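Local structure of cycloserine biosynthesis protein DcsG (Streptomyces lavendulae, 6JIL) at residues D91-A96 and G169-L174; I106-V111 and I173-V178. The protein catalyses the ATP- and magnesium-dependent cyclisation of O-ureido-D-serine to the antibiotic D-cycloserine, as a monomeric ATP-grasp ligase. One frame throughout, in Å; residues are numbered along the deposited sequence.

Contact 1 of 2, residues D91-A96 and G169-L174. With ADP (adenosine-5'-diphosphate), chain G.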
ATOM      1  N   ASP A  91      -0.592   5.182   5.963  1.00 22.07           N
ATOM      2  CA  ASP A  91      -0.067   4.820   7.280  1.00 23.57           C
ATOM      3  C   ASP A  91      -0.593   3.443   7.663  1.00 21.20           C
ATOM      4  O   ASP A  91      -1.785   3.273   7.910  1.00 23.06           O
ATOM      5  CB  ASP A  91      -0.482   5.860   8.322  1.00 25.50           C
ATOM      6  CG  ASP A  91       0.076   5.563   9.708  1.00 29.08           C
ATOM      7  OD1 ASP A  91       0.137   6.504  10.531  1.00 34.60           O
ATOM      8  OD2 ASP A  91       0.439   4.400   9.988  1.00 27.91           O
ATOM      9  N   LYS A  92       0.308   2.466   7.710  1.00 19.50           N
ATOM     10  CA  LYS A  92      -0.060   1.090   8.017  1.00 18.86           C
ATOM     11  C   LYS A  92      -0.816   0.879   9.322  1.00 18.91           C
ATOM     12  O   LYS A  92      -1.186  -0.247   9.655  1.00 17.09           O
ATOM     13  CB  LYS A  92       1.178   0.194   7.969  1.00 20.38           C
ATOM     14  CG  LYS A  92       1.636  -0.122   6.544  1.00 20.51           C
ATOM     15  CD  LYS A  92       2.900  -0.975   6.545  1.00 22.15           C
ATOM     16  CE  LYS A  92       3.257  -1.454   5.144  1.00 19.39           C
ATOM     17  NZ  LYS A  92       3.430  -0.318   4.198  1.00 15.11           N
ATOM     18  N   ARG A  93      -1.052   1.958  10.058  1.00 16.83           N
ATOM     19  CA  ARG A  93      -1.813   1.851  11.291  1.00 19.39           C
ATOM     20  C   ARG A  93      -3.260   1.483  10.942  1.00 18.79           C
ATOM     21  O   ARG A  93      -4.058   1.167  11.824  1.00 19.21           O
ATOM     22  CB  ARG A  93      -1.759   3.168  12.066  1.00 20.38           C
ATOM     23  CG  ARG A  93      -0.445   3.359  12.801  1.00 25.52           C
ATOM     24  CD  ARG A  93      -0.113   4.816  12.981  1.00 28.25           C
ATOM     25  NE  ARG A  93      -1.117   5.523  13.762  1.00 31.63           N
ATOM     26  CZ  ARG A  93      -1.217   6.847  13.804  1.00 33.34           C
ATOM     27  NH1 ARG A  93      -0.368   7.590  13.104  1.00 33.97           N
ATOM     28  NH2 ARG A  93      -2.165   7.424  14.534  1.00 34.01           N
ATOM     29  N   TYR A  94      -3.590   1.506   9.653  1.00 17.57           N
ATOM     30  CA  TYR A  94      -4.938   1.140   9.231  1.00 16.99           C
ATOM     31  C   TYR A  94      -5.184  -0.348   9.513  1.00 15.39           C
ATOM     32  O   TYR A  94      -6.327  -0.807   9.523  1.00 18.08           O
ATOM     33  CB  TYR A  94      -5.153   1.464   7.735  1.00 15.31           C
ATOM     34  CG  TYR A  94      -4.171   0.794   6.791  1.00 18.65           C
ATOM     35  CD1 TYR A  94      -4.133  -0.598   6.660  1.00 17.90           C
ATOM     36  CD2 TYR A  94      -3.234   1.543   6.083  1.00 17.33           C
ATOM     37  CE1 TYR A  94      -3.183  -1.221   5.860  1.00 19.93           C
ATOM     38  CE2 TYR A  94      -2.275   0.926   5.278  1.00 17.65           C
ATOM     39  CZ  TYR A  94      -2.251  -0.454   5.177  1.00 18.33           C
ATOM     40  OH  TYR A  94      -1.271  -1.078   4.440  1.00 18.42           O
ATOM     41  N   LEU A  95      -4.118  -1.108   9.748  1.00 14.83           N
ATOM     42  CA  LEU A  95      -4.268  -2.538  10.039  1.00 16.37           C
ATOM     43  C   LEU A  95      -5.049  -2.786  11.331  1.00 17.21           C
ATOM     44  O   LEU A  95      -5.663  -3.837  11.491  1.00 17.02           O
ATOM     45  CB  LEU A  95      -2.903  -3.231  10.140  1.00 15.24           C
ATOM     46  CG  LEU A  95      -2.091  -3.408   8.854  1.00 16.01           C
ATOM     47  CD1 LEU A  95      -0.730  -3.948   9.216  1.00 17.29           C
ATOM     48  CD2 LEU A  95      -2.803  -4.349   7.885  1.00 13.99           C
ATOM     49  N   ALA A  96      -5.023  -1.826  12.252  1.00 19.13           N
ATOM     50  CA  ALA A  96      -5.755  -1.977  13.509  1.00 21.20           C
ATOM     51  C   ALA A  96      -7.235  -1.698  13.279  1.00 22.23           C
ATOM     52  O   ALA A  96      -8.097  -2.290  13.931  1.00 23.77           O
ATOM     53  CB  ALA A  96      -5.196  -1.037  14.567  1.00 21.32           C
ATOM     54  N   GLY A 169      10.471  10.615  13.197  1.00 24.83           N
ATOM     55  CA  GLY A 169       9.091  10.914  13.520  1.00 21.85           C
ATOM     56  C   GLY A 169       8.057  10.003  12.887  1.00 21.76           C
ATOM     57  O   GLY A 169       6.905  10.396  12.720  1.00 24.32           O
ATOM     58  N   SER A 170       8.453   8.789  12.531  1.00 20.86           N
ATOM     59  CA  SER A 170       7.535   7.827  11.932  1.00 20.28           C
ATOM     60  C   SER A 170       7.095   6.833  13.002  1.00 20.25           C
ATOM     61  O   SER A 170       7.825   6.588  13.962  1.00 19.76           O
ATOM     62  CB  SER A 170       8.226   7.032  10.813  1.00 21.71           C
ATOM     63  OG  SER A 170       8.655   7.850   9.741  1.00 25.20           O
ATOM     64  N   HIS A 171       5.900   6.273  12.849  1.00 20.05           N
ATOM     65  CA  HIS A 171       5.434   5.255  13.782  1.00 19.85           C
ATOM     66  C   HIS A 171       6.053   3.971  13.239  1.00 19.49           C
ATOM     67  O   HIS A 171       6.277   3.852  12.040  1.00 21.77           O
ATOM     68  CB  HIS A 171       3.911   5.138  13.768  1.00 19.76           C
ATOM     69  CG  HIS A 171       3.219   6.098  14.680  1.00 19.28           C
ATOM     70  ND1 HIS A 171       3.203   7.459  14.460  1.00 19.38           N
ATOM     71  CD2 HIS A 171       2.510   5.892  15.817  1.00 21.82           C
ATOM     72  CE1 HIS A 171       2.513   8.050  15.420  1.00 19.23           C
ATOM     73  NE2 HIS A 171       2.081   7.122  16.256  1.00 22.54           N
ATOM     74  N   VAL A 172       6.337   3.014  14.109  1.00 19.87           N
ATOM     75  CA  VAL A 172       6.944   1.761  13.676  1.00 19.27           C
ATOM     76  C   VAL A 172       6.054   0.583  13.995  1.00 20.58           C
ATOM     77  O   VAL A 172       5.450   0.517  15.064  1.00 22.45           O
ATOM     78  CB  VAL A 172       8.316   1.543  14.357  1.00 19.63           C
ATOM     79  CG1 VAL A 172       8.916   0.208  13.930  1.00 19.09           C
ATOM     80  CG2 VAL A 172       9.254   2.688  13.998  1.00 16.44           C
ATOM     81  N   ILE A 173       5.969  -0.349  13.056  1.00 21.13           N
ATOM     82  CA  ILE A 173       5.160  -1.536  13.250  1.00 21.23           C
ATOM     83  C   ILE A 173       6.042  -2.756  13.452  1.00 20.40           C
ATOM     84  O   ILE A 173       7.026  -2.947  12.743  1.00 21.46           O
ATOM     85  CB  ILE A 173       4.203  -1.770  12.047  1.00 22.15           C
ATOM     86  CG1 ILE A 173       2.982  -0.860  12.187  1.00 22.35           C
ATOM     87  CG2 ILE A 173       3.756  -3.220  11.986  1.00 20.49           C
ATOM     88  CD1 ILE A 173       1.997  -0.988  11.065  1.00 23.79           C
ATOM     89  N   LEU A 174       5.691  -3.560  14.450  1.00 20.65           N
ATOM     90  CA  LEU A 174       6.410  -4.791  14.758  1.00 19.45           C
ATOM     91  C   LEU A 174       5.450  -5.934  14.463  1.00 19.02           C
ATOM     92  O   LEU A 174       4.315  -5.926  14.935  1.00 19.38           O
ATOM     93  CB  LEU A 174       6.805  -4.834  16.240  1.00 17.88           C
ATOM     94  CG  LEU A 174       7.719  -3.730  16.780  1.00 17.07           C
ATOM     95  CD1 LEU A 174       7.969  -3.949  18.268  1.00 17.35           C
ATOM     96  CD2 LEU A 174       9.029  -3.731  16.019  1.00 18.01           C
TER
HETATM   97  PB  ADP G 403       5.784  -2.287   1.858  1.00 15.07           P
HETATM   98  O1B ADP G 403       5.657  -3.356   0.657  1.00 15.55           O
HETATM   99  O2B ADP G 403       4.649  -1.270   1.765  1.00 16.24           O
HETATM  100  O3B ADP G 403       7.139  -1.559   1.730  1.00 14.51           O
HETATM  101  PA  ADP G 403       5.282  -4.576   3.298  1.00 15.40           P
HETATM  102  O1A ADP G 403       4.354  -4.833   4.397  1.00 18.23           O
HETATM  103  O2A ADP G 403       4.559  -4.992   1.944  1.00 18.51           O
HETATM  104  O3A ADP G 403       5.691  -2.996   3.329  1.00 18.34           O
HETATM  105  O5' ADP G 403       6.613  -5.443   3.553  1.00 19.41           O
HETATM  106  C5' ADP G 403       7.373  -5.520   2.346  1.00 15.69           C
HETATM  107  C4' ADP G 403       7.770  -6.984   2.112  1.00 17.85           C
HETATM  108  O4' ADP G 403       8.409  -7.519   3.292  1.00 18.45           O
HETATM  109  C3' ADP G 403       6.545  -7.847   1.832  1.00 17.94           C
HETATM  110  O3' ADP G 403       6.239  -7.896   0.443  1.00 20.88           O
HETATM  111  C2' ADP G 403       6.942  -9.207   2.411  1.00 19.64           C
HETATM  112  O2' ADP G 403       7.611 -10.021   1.443  1.00 21.76           O
HETATM  113  C1' ADP G 403       7.854  -8.835   3.602  1.00 19.75           C
HETATM  114  N9  ADP G 403       7.097  -8.815   4.886  1.00 19.96           N
HETATM  115  C8  ADP G 403       6.713  -7.710   5.606  1.00 19.04           C
HETATM  116  N7  ADP G 403       6.118  -8.064   6.706  1.00 16.25           N
HETATM  117  C5  ADP G 403       6.072  -9.410   6.777  1.00 17.79           C
HETATM  118  C6  ADP G 403       5.757 -10.341   7.803  1.00 17.65           C
HETATM  119  N6  ADP G 403       5.173  -9.918   8.989  1.00 15.38           N
HETATM  120  N1  ADP G 403       6.053 -11.640   7.610  1.00 17.83           N
HETATM  121  C2  ADP G 403       6.635 -12.071   6.490  1.00 18.87           C
HETATM  122  N3  ADP G 403       6.956 -11.235   5.504  1.00 18.46           N
HETATM  123  C4  ADP G 403       6.698  -9.918   5.600  1.00 17.97           C
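Lys92 and Ile173 have the CA atoms nearest each other, 7.8 Å apart. No hydrogen bond joins the two segments. Residues 91-94 form a type I beta turn that leads into the helix running on to residue 100, and residues 172-174 open strand 172-176. The CD1 end of Ile173 meets the root of the Lys92 side chain, CB, at 3.4 Å. From there the Lys92 chain runs on, away from the strand, and turns at its last torsion (chi4 57°). This brings Lys92 NZ to 2.9 Å from ADP O2B, a hydrogen bond to the beta-phosphate. Lys92 is thus an ATP-binding lysine of the ATP-grasp fold, its aliphatic base packed against the antiparallel sheet that holds strands 172-176 and 133-138. Lys137 also bonds the nucleotide. Further out, the Arg93 guanidinium lies on one face of the His171 ring, planes 19° apart and centres 4.2 Å apart. The bend at chi3 (61°) turns this group over the ring, with NH1 nearest His171 CE1 at 3.7 Å. Arg93 CD also sits over that face, a CH-pi contact. Asp91 OD1 forms a salt bridge with Arg93 NH1 at 2.8 Å, though the hydrogen bond in it is weak.

Contact 2 of 2, residues I106-V111 and I173-V178. With ADP (adenosine-5'-diphosphate), chain G.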
ATOM      1  N   ILE A 106      -2.189  -9.571   9.970  1.00 18.58           N
ATOM      2  CA  ILE A 106      -0.991 -10.087  10.600  1.00 16.94           C
ATOM      3  C   ILE A 106      -0.900  -9.427  11.966  1.00 17.49           C
ATOM      4  O   ILE A 106      -1.065  -8.211  12.075  1.00 18.92           O
ATOM      5  CB  ILE A 106       0.278  -9.714   9.794  1.00 16.81           C
ATOM      6  CG1 ILE A 106       0.314 -10.498   8.475  1.00 16.07           C
ATOM      7  CG2 ILE A 106       1.527  -9.981  10.631  1.00 14.53           C
ATOM      8  CD1 ILE A 106       1.525 -10.182   7.596  1.00 15.42           C
ATOM      9  N   PRO A 107      -0.679 -10.221  13.028  1.00 16.30           N
ATOM     10  CA  PRO A 107      -0.570  -9.640  14.370  1.00 17.18           C
ATOM     11  C   PRO A 107       0.374  -8.443  14.249  1.00 17.25           C
ATOM     12  O   PRO A 107       1.543  -8.600  13.893  1.00 18.05           O
ATOM     13  CB  PRO A 107       0.015 -10.790  15.183  1.00 17.57           C
ATOM     14  CG  PRO A 107      -0.629 -11.989  14.541  1.00 11.95           C
ATOM     15  CD  PRO A 107      -0.514 -11.686  13.066  1.00 14.43           C
ATOM     16  N   THR A 108      -0.148  -7.253  14.540  1.00 18.26           N
ATOM     17  CA  THR A 108       0.600  -6.010  14.390  1.00 17.41           C
ATOM     18  C   THR A 108       0.695  -5.135  15.633  1.00 18.70           C
ATOM     19  O   THR A 108      -0.319  -4.803  16.237  1.00 20.21           O
ATOM     20  CB  THR A 108      -0.036  -5.180  13.255  1.00 17.41           C
ATOM     21  OG1 THR A 108       0.189  -5.839  12.000  1.00 17.78           O
ATOM     22  CG2 THR A 108       0.531  -3.773  13.219  1.00 16.80           C
ATOM     23  N   THR A 109       1.919  -4.748  15.993  1.00 19.18           N
ATOM     24  CA  THR A 109       2.169  -3.889  17.156  1.00 19.21           C
ATOM     25  C   THR A 109       2.769  -2.546  16.741  1.00 18.04           C
ATOM     26  O   THR A 109       3.871  -2.494  16.195  1.00 18.34           O
ATOM     27  CB  THR A 109       3.136  -4.564  18.146  1.00 20.33           C
ATOM     28  OG1 THR A 109       2.473  -5.661  18.777  1.00 21.88           O
ATOM     29  CG2 THR A 109       3.605  -3.572  19.208  1.00 18.72           C
ATOM     30  N   VAL A 110       2.046  -1.465  17.019  1.00 18.70           N
ATOM     31  CA  VAL A 110       2.488  -0.115  16.658  1.00 18.89           C
ATOM     32  C   VAL A 110       3.291   0.598  17.760  1.00 19.34           C
ATOM     33  O   VAL A 110       2.835   0.721  18.902  1.00 20.78           O
ATOM     34  CB  VAL A 110       1.273   0.754  16.284  1.00 17.56           C
ATOM     35  CG1 VAL A 110       1.725   2.114  15.798  1.00 17.18           C
ATOM     36  CG2 VAL A 110       0.451   0.047  15.219  1.00 18.76           C
ATOM     37  N   VAL A 111       4.488   1.058  17.401  1.00 18.42           N
ATOM     38  CA  VAL A 111       5.383   1.769  18.319  1.00 15.40           C
ATOM     39  C   VAL A 111       5.352   3.247  17.939  1.00 16.60           C
ATOM     40  O   VAL A 111       5.733   3.611  16.835  1.00 15.72           O
ATOM     41  CB  VAL A 111       6.840   1.268  18.179  1.00 15.14           C
ATOM     42  CG1 VAL A 111       7.751   1.993  19.175  1.00 11.84           C
ATOM     43  CG2 VAL A 111       6.896  -0.240  18.380  1.00 11.08           C
ATOM     44  N   ILE A 173       5.969  -0.349  13.056  1.00 21.13           N
ATOM     45  CA  ILE A 173       5.160  -1.536  13.250  1.00 21.23           C
ATOM     46  C   ILE A 173       6.042  -2.756  13.452  1.00 20.40           C
ATOM     47  O   ILE A 173       7.026  -2.947  12.743  1.00 21.46           O
ATOM     48  CB  ILE A 173       4.203  -1.770  12.047  1.00 22.15           C
ATOM     49  CG1 ILE A 173       2.982  -0.860  12.187  1.00 22.35           C
ATOM     50  CG2 ILE A 173       3.756  -3.220  11.986  1.00 20.49           C
ATOM     51  CD1 ILE A 173       1.997  -0.988  11.065  1.00 23.79           C
ATOM     52  N   LEU A 174       5.691  -3.560  14.450  1.00 20.65           N
ATOM     53  CA  LEU A 174       6.410  -4.791  14.758  1.00 19.45           C
ATOM     54  C   LEU A 174       5.450  -5.934  14.463  1.00 19.02           C
ATOM     55  O   LEU A 174       4.315  -5.926  14.935  1.00 19.38           O
ATOM     56  CB  LEU A 174       6.805  -4.834  16.240  1.00 17.88           C
ATOM     57  CG  LEU A 174       7.719  -3.730  16.780  1.00 17.07           C
ATOM     58  CD1 LEU A 174       7.969  -3.949  18.268  1.00 17.35           C
ATOM     59  CD2 LEU A 174       9.029  -3.731  16.019  1.00 18.01           C
ATOM     60  N   GLN A 175       5.888  -6.903  13.666  1.00 19.38           N
ATOM     61  CA  GLN A 175       5.037  -8.049  13.351  1.00 19.32           C
ATOM     62  C   GLN A 175       5.840  -9.334  13.385  1.00 18.39           C
ATOM     63  O   GLN A 175       7.035  -9.342  13.103  1.00 16.78           O
ATOM     64  CB  GLN A 175       4.428  -7.949  11.942  1.00 18.05           C
ATOM     65  CG  GLN A 175       3.720  -6.667  11.595  1.00 19.95           C
ATOM     66  CD  GLN A 175       3.239  -6.654  10.152  1.00 19.85           C
ATOM     67  OE1 GLN A 175       3.996  -6.959   9.232  1.00 19.96           O
ATOM     68  NE2 GLN A 175       1.979  -6.294   9.950  1.00 21.77           N
ATOM     69  N   PRO A 176       5.191 -10.443  13.749  1.00 18.98           N
ATOM     70  CA  PRO A 176       5.948 -11.690  13.763  1.00 18.96           C
ATOM     71  C   PRO A 176       6.169 -12.039  12.295  1.00 20.29           C
ATOM     72  O   PRO A 176       5.352 -11.680  11.450  1.00 20.44           O
ATOM     73  CB  PRO A 176       4.994 -12.663  14.440  1.00 18.81           C
ATOM     74  CG  PRO A 176       3.641 -12.130  14.060  1.00 19.04           C
ATOM     75  CD  PRO A 176       3.826 -10.645  14.263  1.00 18.44           C
ATOM     76  N   TYR A 177       7.268 -12.712  11.986  1.00 21.55           N
ATOM     77  CA  TYR A 177       7.529 -13.097  10.608  1.00 22.97           C
ATOM     78  C   TYR A 177       6.626 -14.270  10.228  1.00 25.31           C
ATOM     79  O   TYR A 177       6.695 -15.334  10.848  1.00 25.49           O
ATOM     80  CB  TYR A 177       8.988 -13.519  10.422  1.00 22.17           C
ATOM     81  CG  TYR A 177       9.328 -13.730   8.971  1.00 22.05           C
ATOM     82  CD1 TYR A 177       9.611 -12.646   8.140  1.00 22.16           C
ATOM     83  CD2 TYR A 177       9.287 -15.001   8.402  1.00 21.30           C
ATOM     84  CE1 TYR A 177       9.836 -12.822   6.776  1.00 21.41           C
ATOM     85  CE2 TYR A 177       9.509 -15.187   7.035  1.00 22.32           C
ATOM     86  CZ  TYR A 177       9.778 -14.093   6.228  1.00 20.13           C
ATOM     87  OH  TYR A 177       9.968 -14.258   4.875  1.00 20.32           O
ATOM     88  N   VAL A 178       5.783 -14.069   9.217  1.00 26.19           N
ATOM     89  CA  VAL A 178       4.870 -15.107   8.736  1.00 26.00           C
ATOM     90  C   VAL A 178       5.687 -16.110   7.924  1.00 27.23           C
ATOM     91  O   VAL A 178       6.113 -15.825   6.806  1.00 27.93           O
ATOM     92  CB  VAL A 178       3.752 -14.490   7.862  1.00 26.14           C
ATOM     93  CG1 VAL A 178       2.919 -15.587   7.199  1.00 24.16           C
ATOM     94  CG2 VAL A 178       2.865 -13.601   8.725  1.00 23.72           C
TER
HETATM   95  PB  ADP G 403       5.784  -2.287   1.858  1.00 15.07           P
HETATM   96  O1B ADP G 403       5.657  -3.356   0.657  1.00 15.55           O
HETATM   97  O2B ADP G 403       4.649  -1.270   1.765  1.00 16.24           O
HETATM   98  O3B ADP G 403       7.139  -1.559   1.730  1.00 14.51           O
HETATM   99  PA  ADP G 403       5.282  -4.576   3.298  1.00 15.40           P
HETATM  100  O1A ADP G 403       4.354  -4.833   4.397  1.00 18.23           O
HETATM  101  O2A ADP G 403       4.559  -4.992   1.944  1.00 18.51           O
HETATM  102  O3A ADP G 403       5.691  -2.996   3.329  1.00 18.34           O
HETATM  103  O5' ADP G 403       6.613  -5.443   3.553  1.00 19.41           O
HETATM  104  C5' ADP G 403       7.373  -5.520   2.346  1.00 15.69           C
HETATM  105  C4' ADP G 403       7.770  -6.984   2.112  1.00 17.85           C
HETATM  106  O4' ADP G 403       8.409  -7.519   3.292  1.00 18.45           O
HETATM  107  C3' ADP G 403       6.545  -7.847   1.832  1.00 17.94           C
HETATM  108  O3' ADP G 403       6.239  -7.896   0.443  1.00 20.88           O
HETATM  109  C2' ADP G 403       6.942  -9.207   2.411  1.00 19.64           C
HETATM  110  O2' ADP G 403       7.611 -10.021   1.443  1.00 21.76           O
HETATM  111  C1' ADP G 403       7.854  -8.835   3.602  1.00 19.75           C
HETATM  112  N9  ADP G 403       7.097  -8.815   4.886  1.00 19.96           N
HETATM  113  C8  ADP G 403       6.713  -7.710   5.606  1.00 19.04           C
HETATM  114  N7  ADP G 403       6.118  -8.064   6.706  1.00 16.25           N
HETATM  115  C5  ADP G 403       6.072  -9.410   6.777  1.00 17.79           C
HETATM  116  C6  ADP G 403       5.757 -10.341   7.803  1.00 17.65           C
HETATM  117  N6  ADP G 403       5.173  -9.918   8.989  1.00 15.38           N
HETATM  118  N1  ADP G 403       6.053 -11.640   7.610  1.00 17.83           N
HETATM  119  C2  ADP G 403       6.635 -12.071   6.490  1.00 18.87           C
HETATM  120  N3  ADP G 403       6.956 -11.235   5.504  1.00 18.46           N
HETATM  121  C4  ADP G 403       6.698  -9.918   5.600  1.00 17.97           C
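Ile106 CD1 lies over one face of the adenine of ADP and touches Val178 CG2 at 3.8 Å. The backbone of 176-178 reads the Watson-Crick edge of the base. ADP N6 donates to Pro176 O at 3.0 Å, and Val178 N donates to ADP N1 at 2.9 Å. N6 also donates to Gln175 OE1, at 3.2 Å. The adenine lies between Ile106 and the Tyr177 ring, which is roughly parallel to the base and offset over C2. This is the adenine pocket of the ATP-grasp fold, at the end of strand 172-176 and the residues just after it. The second shell sets the Gln175 amide. Its NE2 donates to Thr108 OG1 at 2.8 Å, nearly straight (170°) and in the amide plane. Thr108 OG1 in turn donates to Ile106 O, from above the carbonyl plane. Its OG1 stands beside the backbone N (chi1 -68°), which turns CG2 to Ile173 CG2. Lys137 also bonds Gln175 OE1, so the amide is gripped at both ends and its rotation is fixed. Ile106 CG2 packs on Gln175 CD. Behind this, Thr109 and Leu174 form an antiparallel hydrogen-bonded pair: Thr109 N gives to Leu174 O (2.9 Å) and Leu174 N to Thr109 O (2.7 Å). Val110 and Ile173 follow as a non-hydrogen-bonded pair. On the face of Leu174, its CD1 touches Val111 CG2 at 3.9 Å, and Phe124 of helix 117-127 packs on Leu174.

Strand 172-176 serves both contacts, which share Ile173 and Leu174 and both touch ADP. Contact 1 reaches the phosphate end of the nucleotide, and contact 2 the adenine end. Contact 1 is mostly buried, though Arg93 at its outer side is exposed. It joins a turn to the sheet mainly through side chains, without a hydrogen bond. Contact 2 lies farther from the chain centre, is partly buried and buries more surface. It includes true strand pairing, 109-110 at the sheet's edge with 173-174, and a loop that reaches the adenine. Its chemistry is backbone and amide hydrogen bonding, where contact 1 relies on aliphatic contact and a guanidinium stack. Leu95 of contact 1 packs on Thr108 and Gln175 of contact 2.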